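Local coordinates for endo-1,4-beta-xylanase (Pseudoalteromonas haloplanktis, PDB 1H12), which hydrolyses internal beta-1,4 linkages of xylan as a cold-adapted family 8 glycoside hydrolase, and probably acts on beta-1,4-glucans as well, at residues Y17-L20 and A21-M24; M390-S394 and G395-F399; K231-T234 and L235-H239; E279-A282 and W283-I286. All blocks are in the same frame, centred on the assembly; numbering follows the deposited sequence.

Contact 1: Y17-L20 and A21-M24; sequences YRNL and AQEM
Arg-18 reaches along the start of a short helix and takes hold of the carboxylate of Glu-23. Its CB and CG pass Glu-23 OE2, each at 3.7 Å. CD stays beside the same oxygen. The chain then bends at chi3 (63°), which turns the NE and NH2 edge of the guanidinium to the carboxylate. NE gives a hydrogen bond to Glu-23 OE2 at 2.9 Å. NH2 gives a second to Glu-23 OE1 at 2.8 Å. The salt bridge is therefore side-on and two-pronged, with one nitrogen for each oxygen. Both oxygens are met on their syn sides, and the two flat groups are only 7° from coplanar. Each carboxylate oxygen has a further partner. OE1 accepts from the backbone of Asn-3, and OE2 accepts from water 1 at 2.7 Å. That water in turn accepts from Asn-19 N. Without the guanidinium, as with an alanine here, the Glu-23 carboxylate would probably lose its positive mate and, though Asn-3 N and the water remain, be held less firmly in plane.

Asn-19 caps the helix start. Its CG is anti to the backbone N (chi1 -175°), and OD1 accepts from Gln-22 N at 3.1 Å. The donor stands above the carbonyl plane. Gln-22 CB packs against Asn-19 CG. Glu-23 N bonds to Asn-19 O. Leu-20 CD1 and Met-24 CG touch at 4.1 Å. Phe-365 of helix 358-369 touches both residues. This is a classic asparagine N-cap, opening helix 20-23, with a salt bridge laid across the first turn.

Contact 2: M390-S394 and G395-F399; sequences MLHVS and GNFKF
Leu-391 O accepts a hydrogen bond from Asn-396 N at 3.0 Å, the six-to-one link of a Schellman-type C-cap. It closes helix 379-392. Gly-395 supplies the positive phi (74°) on which this turn depends. The companion inner bond is not direct. Water 2 stands in for it, giving a proton to His-392 O at 2.7 Å and receiving a weak bond from Gly-395 N.

The other polar contact is made by side chains. Ser-394 OG lies 2.9 Å from Asn-396 OD1 and also close to Met-390 O, so one hydroxyl proton has two acceptors to choose from. Asn-396 OD1 also accepts from Gln-30 NE2 of helix 29-40.

Among apolar groups, Leu-391 CB meets Phe-397 CB at 4.3 Å, near the edge of the phenyl ring. Leu-391 CD2 packs on Asn-396 CB. Met-89 of helix 77-89 touches both Leu-391 and Phe-397.

The aromatic contact is an offset stack. The His-392 and Phe-397 rings have centroids 4.0 Å apart and planes at 18°. With chi1 at -163°, the phenyl swings across to lie face on against the imidazole. His-392 CE1 sits over the centre of the phenyl face, 3.2 Å above its plane.

Contact 3: K231-T234 and L235-H239; sequences KSRT and LLKNH
Regular helical backbone bonds join Leu-235 N to Lys-231 O, Leu-236 N to Ser-232 O, Lys-237 N to Arg-233 O and Asn-238 N to Thr-234 O, all within the long helix 219-243. Lys-237 N gives the firm bond to Arg-233 O, at 2.8 Å. The lysine side chain starts out over the same oxygen and folds back at chi3 and chi4. Its NZ adds at most a weak second bond, 3.2 Å from Arg-233 O, and the placement of this tip is doubtful. With an alanine here, Arg-233 O would probably keep its backbone donor but lose the weak one from NZ.

Arg-233 stretches away from this turn. Its NH2 forms salt bridges with Asp-210 and Asp-292, and its NE is 5.7 Å from Lys-237 NZ.

Thr-234 and Asn-238 run alongside each other one turn apart. Thr-234 CG2 touches Asn-238 ND2 at 3.6 Å, while OG1 bonds back to Thr-230 O. Leu-236 lays its CB and CG by Ser-232 O and packs on Pro-206 and Trp-301.

The chemistry implies two separate positive sites: the guanidinium is matched by the carboxylates of Asp-210 and Asp-292, whereas the backbone acceptor that the ammonium finds in this turn is a weak one.

Contact 4: E279-A282 and W283-I286; sequences EFDA and WRVI
Ala-282 O is reached by Val-285 N, which gives it a hydrogen bond at 3.0 Å. Water 3 also lies 2.7 Å from Ala-282 O. Other backbone bonds complete the turn. Arg-284 N bonds to Asp-281 O at 2.9 Å. Trp-283 N bonds to Glu-279 O almost along the C=O axis. The Glu-279 carboxylate curls back and accepts two backbone N-H groups at the turn into helix 283-296. OE1 takes Asp-281 N, and OE2 takes Ala-282 N at 2.8 Å. A side-chain carboxylate thus receives N-H groups where the chain enters the helix.

Asp-281 and Arg-284 form a weak salt bridge. Arg-284 NH1 lies 3.2 Å from Asp-281 OD1 and NH2 slightly farther, and both bonds are bent. The guanidinium and carboxylate planes are 78° apart, so this is not the flat paired kind. The bend at chi3 (-62°) brings the guanidinium back over Asp-281. Arg-284 has stronger partners. NH1 bonds to Tyr-381 OH, and NH2 makes salt bridges with Asp-144 and Glu-78.

The indole of Trp-283 turns one face to Phe-280 CA. This atom is 3.9 Å from the centroid of the Trp-283 five-membered ring, a CH-pi contact. The Phe-280 ring turns its edge to the six-membered ring in an offset edge-to-face pair, planes at 60°. Phe-280 CD1 touches Trp-283 CZ2 at 3.5 Å. Trp-283 NE1 is satisfied by Gln-327 O, and the Trp-283 side chain comes within about 5 Å of a bound xylopyranose.

The turn leads from strand 277-278 into helix 283-296. Trp-283 also rests on Leu-385 of helix 379-392, while Ile-286 packs between helices 300-318 and 342-351.

Contacts 1 and 2 are direct neighbours, with centres 9 Å apart. Ala-21 N lies 2.8 Å from Val-393 O, and Tyr-17 OH lies 3.0 Å from Phe-399 N. Both pairs are probable hydrogen bonds. The first ties the start of helix 20-23 to the turn after helix 379-392. The second ties the loop before the one to the chain following the other. Contacts 3 and 4 have centres 15 Å apart and touch lightly where Leu-236 CD2 meets Val-285 CG1 at 4.2 Å. Contact 4 borders the bound xylose through Trp-283. Helix 379-392 ends at contact 2. It also carries the pocket residue Asn-382 and Tyr-381, the partner of Arg-284.

Contact 1: Y17-L20 and A21-M24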
# COMPACT_ATOMS: atom_id res chain seq x y z
N TYR A 17 3.41 -19.53 5.13
CA TYR A 17 3.06 -18.18 5.56
C TYR A 17 3.00 -18.13 7.08
O TYR A 17 2.39 -18.99 7.73
CB TYR A 17 1.70 -17.79 4.96
CG TYR A 17 1.83 -17.45 3.48
CD1 TYR A 17 1.83 -18.45 2.50
CD2 TYR A 17 1.98 -16.14 3.06
CE1 TYR A 17 1.99 -18.16 1.18
CE2 TYR A 17 2.15 -15.84 1.71
CZ TYR A 17 2.16 -16.84 0.77
OH TYR A 17 2.33 -16.50 -0.56
N ARG A 18 3.61 -17.11 7.64
CA ARG A 18 3.48 -16.84 9.05
C ARG A 18 2.10 -16.32 9.35
O ARG A 18 1.46 -15.64 8.53
CB ARG A 18 4.48 -15.79 9.51
CG ARG A 18 5.91 -16.22 9.41
CD ARG A 18 6.92 -15.12 9.73
NE ARG A 18 6.78 -14.66 11.11
CZ ARG A 18 7.54 -13.70 11.64
NH1 ARG A 18 8.40 -13.05 10.87
NH2 ARG A 18 7.43 -13.37 12.91
N ASN A 19 1.64 -16.63 10.56
CA ASN A 19 0.46 -16.05 11.18
C ASN A 19 0.92 -15.32 12.40
O ASN A 19 1.07 -15.90 13.49
CB ASN A 19 -0.56 -17.16 11.50
CG ASN A 19 -1.87 -16.62 12.05
OD1 ASN A 19 -1.94 -15.53 12.59
ND2 ASN A 19 -2.95 -17.43 11.90
N LEU A 20 1.24 -14.04 12.24
CA LEU A 20 1.82 -13.23 13.30
C LEU A 20 0.91 -13.17 14.50
O LEU A 20 1.37 -13.28 15.65
CB LEU A 20 2.20 -11.85 12.80
CG LEU A 20 2.78 -10.92 13.82
CD1 LEU A 20 4.08 -11.41 14.42
CD2 LEU A 20 3.06 -9.54 13.16
N ALA A 21 -0.38 -13.01 14.30
CA ALA A 21 -1.31 -12.96 15.39
C ALA A 21 -1.29 -14.24 16.22
O ALA A 21 -1.38 -14.18 17.45
CB ALA A 21 -2.72 -12.67 14.90
N GLN A 22 -1.15 -15.37 15.55
CA GLN A 22 -1.05 -16.66 16.26
C GLN A 22 0.24 -16.73 17.04
O GLN A 22 0.26 -17.21 18.19
CB GLN A 22 -1.15 -17.79 15.25
CG GLN A 22 -1.19 -19.16 15.86
CD GLN A 22 -1.40 -20.18 14.72
OE1 GLN A 22 -0.56 -20.36 13.84
NE2 GLN A 22 -2.57 -20.76 14.68
N GLU A 23 1.35 -16.31 16.44
CA GLU A 23 2.61 -16.24 17.17
C GLU A 23 2.47 -15.43 18.44
O GLU A 23 3.08 -15.77 19.49
CB GLU A 23 3.73 -15.63 16.30
CG GLU A 23 4.09 -16.45 15.08
CD GLU A 23 5.19 -15.85 14.23
OE1 GLU A 23 5.91 -14.95 14.72
OE2 GLU A 23 5.33 -16.31 13.04
N MET A 24 1.68 -14.38 18.40
CA MET A 24 1.50 -13.46 19.50
C MET A 24 0.43 -13.96 20.47
O MET A 24 0.06 -13.25 21.37
CB MET A 24 1.12 -12.06 18.96
CG MET A 24 2.24 -11.45 18.13
SD MET A 24 3.83 -11.34 18.99
CE MET A 24 3.53 -10.22 20.12
O HOH W 1 3.54 -18.12 12.17

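Contact 2: M390-S394 and G395-F399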
# COMPACT_ATOMS: atom_id res chain seq x y z
N MET A 390 -4.66 -6.41 8.77
CA MET A 390 -5.35 -7.57 9.26
C MET A 390 -5.05 -8.79 8.41
O MET A 390 -4.90 -9.91 8.95
CB MET A 390 -6.87 -7.34 9.38
CG MET A 390 -7.30 -6.62 10.64
SD MET A 390 -6.83 -7.46 12.16
CE MET A 390 -7.39 -8.74 11.84
N LEU A 391 -4.98 -8.64 7.08
CA LEU A 391 -4.60 -9.69 6.21
C LEU A 391 -3.14 -10.13 6.42
O LEU A 391 -2.83 -11.34 6.51
CB LEU A 391 -4.84 -9.31 4.74
CG LEU A 391 -6.26 -8.95 4.43
CD1 LEU A 391 -6.33 -8.28 3.07
CD2 LEU A 391 -7.16 -10.19 4.46
N HIS A 392 -2.24 -9.16 6.49
CA HIS A 392 -0.84 -9.44 6.64
C HIS A 392 -0.47 -10.15 7.91
O HIS A 392 0.51 -10.91 7.91
CB HIS A 392 -0.02 -8.15 6.57
CG HIS A 392 0.22 -7.66 5.18
ND1 HIS A 392 0.98 -8.37 4.29
CD2 HIS A 392 -0.18 -6.51 4.58
CE1 HIS A 392 1.01 -7.66 3.16
NE2 HIS A 392 0.33 -6.52 3.30
N VAL A 393 -1.18 -9.88 8.99
CA VAL A 393 -0.80 -10.44 10.31
C VAL A 393 -1.53 -11.72 10.65
O VAL A 393 -1.31 -12.28 11.72
CB VAL A 393 -0.96 -9.41 11.46
CG1 VAL A 393 -0.21 -8.14 11.18
CG2 VAL A 393 -2.40 -9.16 11.82
N SER A 394 -2.38 -12.20 9.74
CA SER A 394 -3.17 -13.41 9.95
C SER A 394 -2.82 -14.49 8.92
O SER A 394 -3.58 -15.49 8.82
CB SER A 394 -4.62 -13.06 9.89
OG SER A 394 -4.96 -12.58 8.56
N GLY A 395 -1.77 -14.30 8.14
CA GLY A 395 -1.42 -15.27 7.14
C GLY A 395 -2.34 -15.29 5.93
O GLY A 395 -2.27 -16.25 5.17
N ASN A 396 -3.11 -14.23 5.70
CA ASN A 396 -4.03 -14.21 4.61
C ASN A 396 -3.54 -13.43 3.40
O ASN A 396 -4.24 -13.40 2.38
CB ASN A 396 -5.40 -13.64 5.04
CG ASN A 396 -6.24 -14.63 5.79
OD1 ASN A 396 -6.48 -14.48 7.04
ND2 ASN A 396 -6.69 -15.62 5.12
N PHE A 397 -2.40 -12.74 3.49
CA PHE A 397 -1.87 -11.98 2.37
C PHE A 397 -0.90 -12.91 1.61
O PHE A 397 0.21 -13.13 2.05
CB PHE A 397 -1.24 -10.70 2.82
CG PHE A 397 -1.05 -9.69 1.70
CD1 PHE A 397 -0.09 -9.85 0.74
CD2 PHE A 397 -1.88 -8.60 1.61
CE1 PHE A 397 0.06 -8.87 -0.29
CE2 PHE A 397 -1.70 -7.63 0.63
CZ PHE A 397 -0.76 -7.81 -0.33
N LYS A 398 -1.40 -13.53 0.55
CA LYS A 398 -0.68 -14.57 -0.17
C LYS A 398 -0.54 -14.22 -1.63
O LYS A 398 -1.34 -13.48 -2.18
CB LYS A 398 -1.40 -15.90 -0.04
CG LYS A 398 -1.59 -16.40 1.37
CD LYS A 398 -2.22 -17.79 1.37
CE LYS A 398 -2.37 -18.39 2.79
NZ LYS A 398 -3.08 -19.63 2.78
N PHE A 399 0.47 -14.82 -2.29
CA PHE A 399 0.66 -14.68 -3.72
C PHE A 399 0.11 -15.91 -4.42
O PHE A 399 0.57 -17.04 -4.15
CB PHE A 399 2.13 -14.52 -4.08
CG PHE A 399 2.77 -13.22 -3.71
CD1 PHE A 399 2.15 -12.23 -2.96
CD2 PHE A 399 4.07 -12.98 -4.13
CE1 PHE A 399 2.83 -11.04 -2.66
CE2 PHE A 399 4.76 -11.82 -3.80
CZ PHE A 399 4.13 -10.84 -3.10
O HOH W 2 0.98 -13.15 9.42

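Contact 3: K231-T234 and L235-H239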
# COMPACT_ATOMS: atom_id res chain seq x y z
N LYS A 231 16.38 -3.56 -8.14
CA LYS A 231 16.63 -2.14 -8.05
C LYS A 231 15.78 -1.53 -6.94
O LYS A 231 16.21 -0.52 -6.35
CB LYS A 231 16.35 -1.46 -9.38
CG LYS A 231 17.49 -1.65 -10.39
CD LYS A 231 17.26 -0.85 -11.64
CE LYS A 231 18.39 -0.85 -12.61
NZ LYS A 231 18.01 -0.19 -13.95
N SER A 232 14.61 -2.10 -6.66
CA SER A 232 13.75 -1.58 -5.62
C SER A 232 14.35 -1.87 -4.24
O SER A 232 14.36 -1.00 -3.36
CB SER A 232 12.36 -2.14 -5.77
OG SER A 232 11.50 -1.63 -4.77
N ARG A 233 14.83 -3.09 -4.06
CA ARG A 233 15.53 -3.40 -2.82
C ARG A 233 16.76 -2.49 -2.65
O ARG A 233 17.05 -2.05 -1.54
CB ARG A 233 15.87 -4.87 -2.72
CG ARG A 233 14.65 -5.77 -2.71
CD ARG A 233 14.91 -7.19 -2.29
NE ARG A 233 13.69 -7.94 -2.30
CZ ARG A 233 13.19 -8.58 -3.35
NH1 ARG A 233 13.88 -8.77 -4.47
NH2 ARG A 233 11.97 -9.06 -3.27
N THR A 234 17.49 -2.23 -3.73
CA THR A 234 18.64 -1.35 -3.65
C THR A 234 18.22 0.05 -3.26
O THR A 234 18.85 0.69 -2.41
CB THR A 234 19.42 -1.40 -4.94
OG1 THR A 234 19.92 -2.70 -5.13
CG2 THR A 234 20.60 -0.37 -4.90
N LEU A 235 17.15 0.56 -3.85
CA LEU A 235 16.66 1.89 -3.51
C LEU A 235 16.29 1.95 -2.02
O LEU A 235 16.66 2.90 -1.33
CB LEU A 235 15.46 2.25 -4.42
CG LEU A 235 14.74 3.57 -4.21
CD1 LEU A 235 13.81 3.61 -3.04
CD2 LEU A 235 15.68 4.73 -4.17
N LEU A 236 15.53 0.97 -1.56
CA LEU A 236 15.15 0.96 -0.16
C LEU A 236 16.35 0.84 0.76
O LEU A 236 16.43 1.53 1.77
CB LEU A 236 14.10 -0.11 0.13
CG LEU A 236 12.71 0.17 -0.44
CD1 LEU A 236 11.83 -1.03 -0.22
CD2 LEU A 236 12.11 1.46 0.16
N LYS A 237 17.27 -0.05 0.44
CA LYS A 237 18.49 -0.16 1.25
C LYS A 237 19.22 1.14 1.30
O LYS A 237 19.68 1.57 2.36
CB LYS A 237 19.42 -1.24 0.63
CG LYS A 237 19.04 -2.60 0.76
CD LYS A 237 20.11 -3.60 0.16
CE LYS A 237 19.59 -4.16 -1.15
NZ LYS A 237 18.30 -4.91 -0.93
N ASN A 238 19.38 1.78 0.17
CA ASN A 238 20.07 3.07 0.11
C ASN A 238 19.33 4.13 0.90
O ASN A 238 19.95 4.93 1.60
CB ASN A 238 20.25 3.50 -1.35
CG ASN A 238 21.29 2.69 -2.10
OD1 ASN A 238 22.13 2.00 -1.48
ND2 ASN A 238 21.28 2.81 -3.45
N HIS A 239 18.00 4.17 0.76
CA HIS A 239 17.21 5.14 1.51
C HIS A 239 17.38 4.93 3.00
O HIS A 239 17.59 5.90 3.75
CB HIS A 239 15.74 4.99 1.10
CG HIS A 239 14.85 6.07 1.64
ND1 HIS A 239 15.01 7.39 1.32
CD2 HIS A 239 13.82 6.01 2.50
CE1 HIS A 239 14.04 8.09 1.97
NE2 HIS A 239 13.32 7.27 2.71

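Contact 4: E279-A282 and W283-I286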
# COMPACT_ATOMS: atom_id res chain seq x y z
N GLU A 279 5.59 11.14 6.77
CA GLU A 279 4.19 11.52 6.78
C GLU A 279 3.36 10.32 6.32
O GLU A 279 3.77 9.17 6.42
CB GLU A 279 3.97 12.83 6.01
CG GLU A 279 4.56 12.88 4.63
CD GLU A 279 4.24 11.65 3.78
OE1 GLU A 279 3.23 11.63 3.03
OE2 GLU A 279 5.01 10.66 3.95
N PHE A 280 2.15 10.57 5.83
CA PHE A 280 1.21 9.52 5.55
C PHE A 280 1.71 8.48 4.56
O PHE A 280 1.54 7.30 4.81
CB PHE A 280 -0.11 10.17 5.10
CG PHE A 280 -0.49 11.33 6.07
CD1 PHE A 280 -1.01 11.01 7.32
CD2 PHE A 280 -0.13 12.69 5.82
CE1 PHE A 280 -1.30 12.02 8.26
CE2 PHE A 280 -0.42 13.66 6.78
CZ PHE A 280 -0.99 13.31 7.97
N ASP A 281 2.32 8.90 3.45
CA ASP A 281 2.88 7.93 2.54
C ASP A 281 3.98 7.11 3.24
O ASP A 281 4.02 5.89 3.16
CB ASP A 281 3.47 8.57 1.28
CG ASP A 281 2.50 8.75 0.16
OD1 ASP A 281 1.27 8.44 0.35
OD2 ASP A 281 2.90 9.13 -0.96
N ALA A 282 4.89 7.83 3.91
CA ALA A 282 6.04 7.19 4.53
C ALA A 282 5.67 6.14 5.52
O ALA A 282 6.43 5.19 5.74
CB ALA A 282 6.96 8.23 5.11
N TRP A 283 4.51 6.24 6.17
CA TRP A 283 4.04 5.22 7.08
C TRP A 283 4.16 3.83 6.47
O TRP A 283 4.40 2.85 7.18
CB TRP A 283 2.57 5.36 7.46
CG TRP A 283 2.14 6.55 8.26
CD1 TRP A 283 2.90 7.57 8.78
CD2 TRP A 283 0.79 6.84 8.60
NE1 TRP A 283 2.08 8.45 9.42
CE2 TRP A 283 0.78 8.03 9.31
CE3 TRP A 283 -0.43 6.19 8.38
CZ2 TRP A 283 -0.40 8.58 9.76
CZ3 TRP A 283 -1.57 6.71 8.83
CH2 TRP A 283 -1.57 7.90 9.50
N ARG A 284 3.86 3.74 5.17
CA ARG A 284 3.76 2.44 4.53
C ARG A 284 5.10 1.80 4.23
O ARG A 284 5.12 0.62 3.90
CB ARG A 284 2.94 2.56 3.20
CG ARG A 284 1.54 3.07 3.41
CD ARG A 284 0.66 2.89 2.19
NE ARG A 284 1.06 3.59 0.96
CZ ARG A 284 0.74 4.83 0.66
NH1 ARG A 284 0.20 5.62 1.55
NH2 ARG A 284 0.93 5.27 -0.54
N VAL A 285 6.18 2.54 4.31
CA VAL A 285 7.47 1.99 3.93
C VAL A 285 7.84 0.78 4.77
O VAL A 285 8.15 -0.28 4.21
CB VAL A 285 8.57 3.04 3.94
CG1 VAL A 285 9.90 2.42 3.59
CG2 VAL A 285 8.27 4.20 2.99
N ILE A 286 7.83 0.89 6.10
CA ILE A 286 8.23 -0.28 6.87
C ILE A 286 7.18 -1.41 6.81
O ILE A 286 7.53 -2.57 6.97
CB ILE A 286 8.71 0.02 8.28
CG1 ILE A 286 7.61 0.58 9.21
CG2 ILE A 286 9.96 0.90 8.22
CD1 ILE A 286 8.05 0.69 10.67
O HOH W 3 7.67 3.51 7.51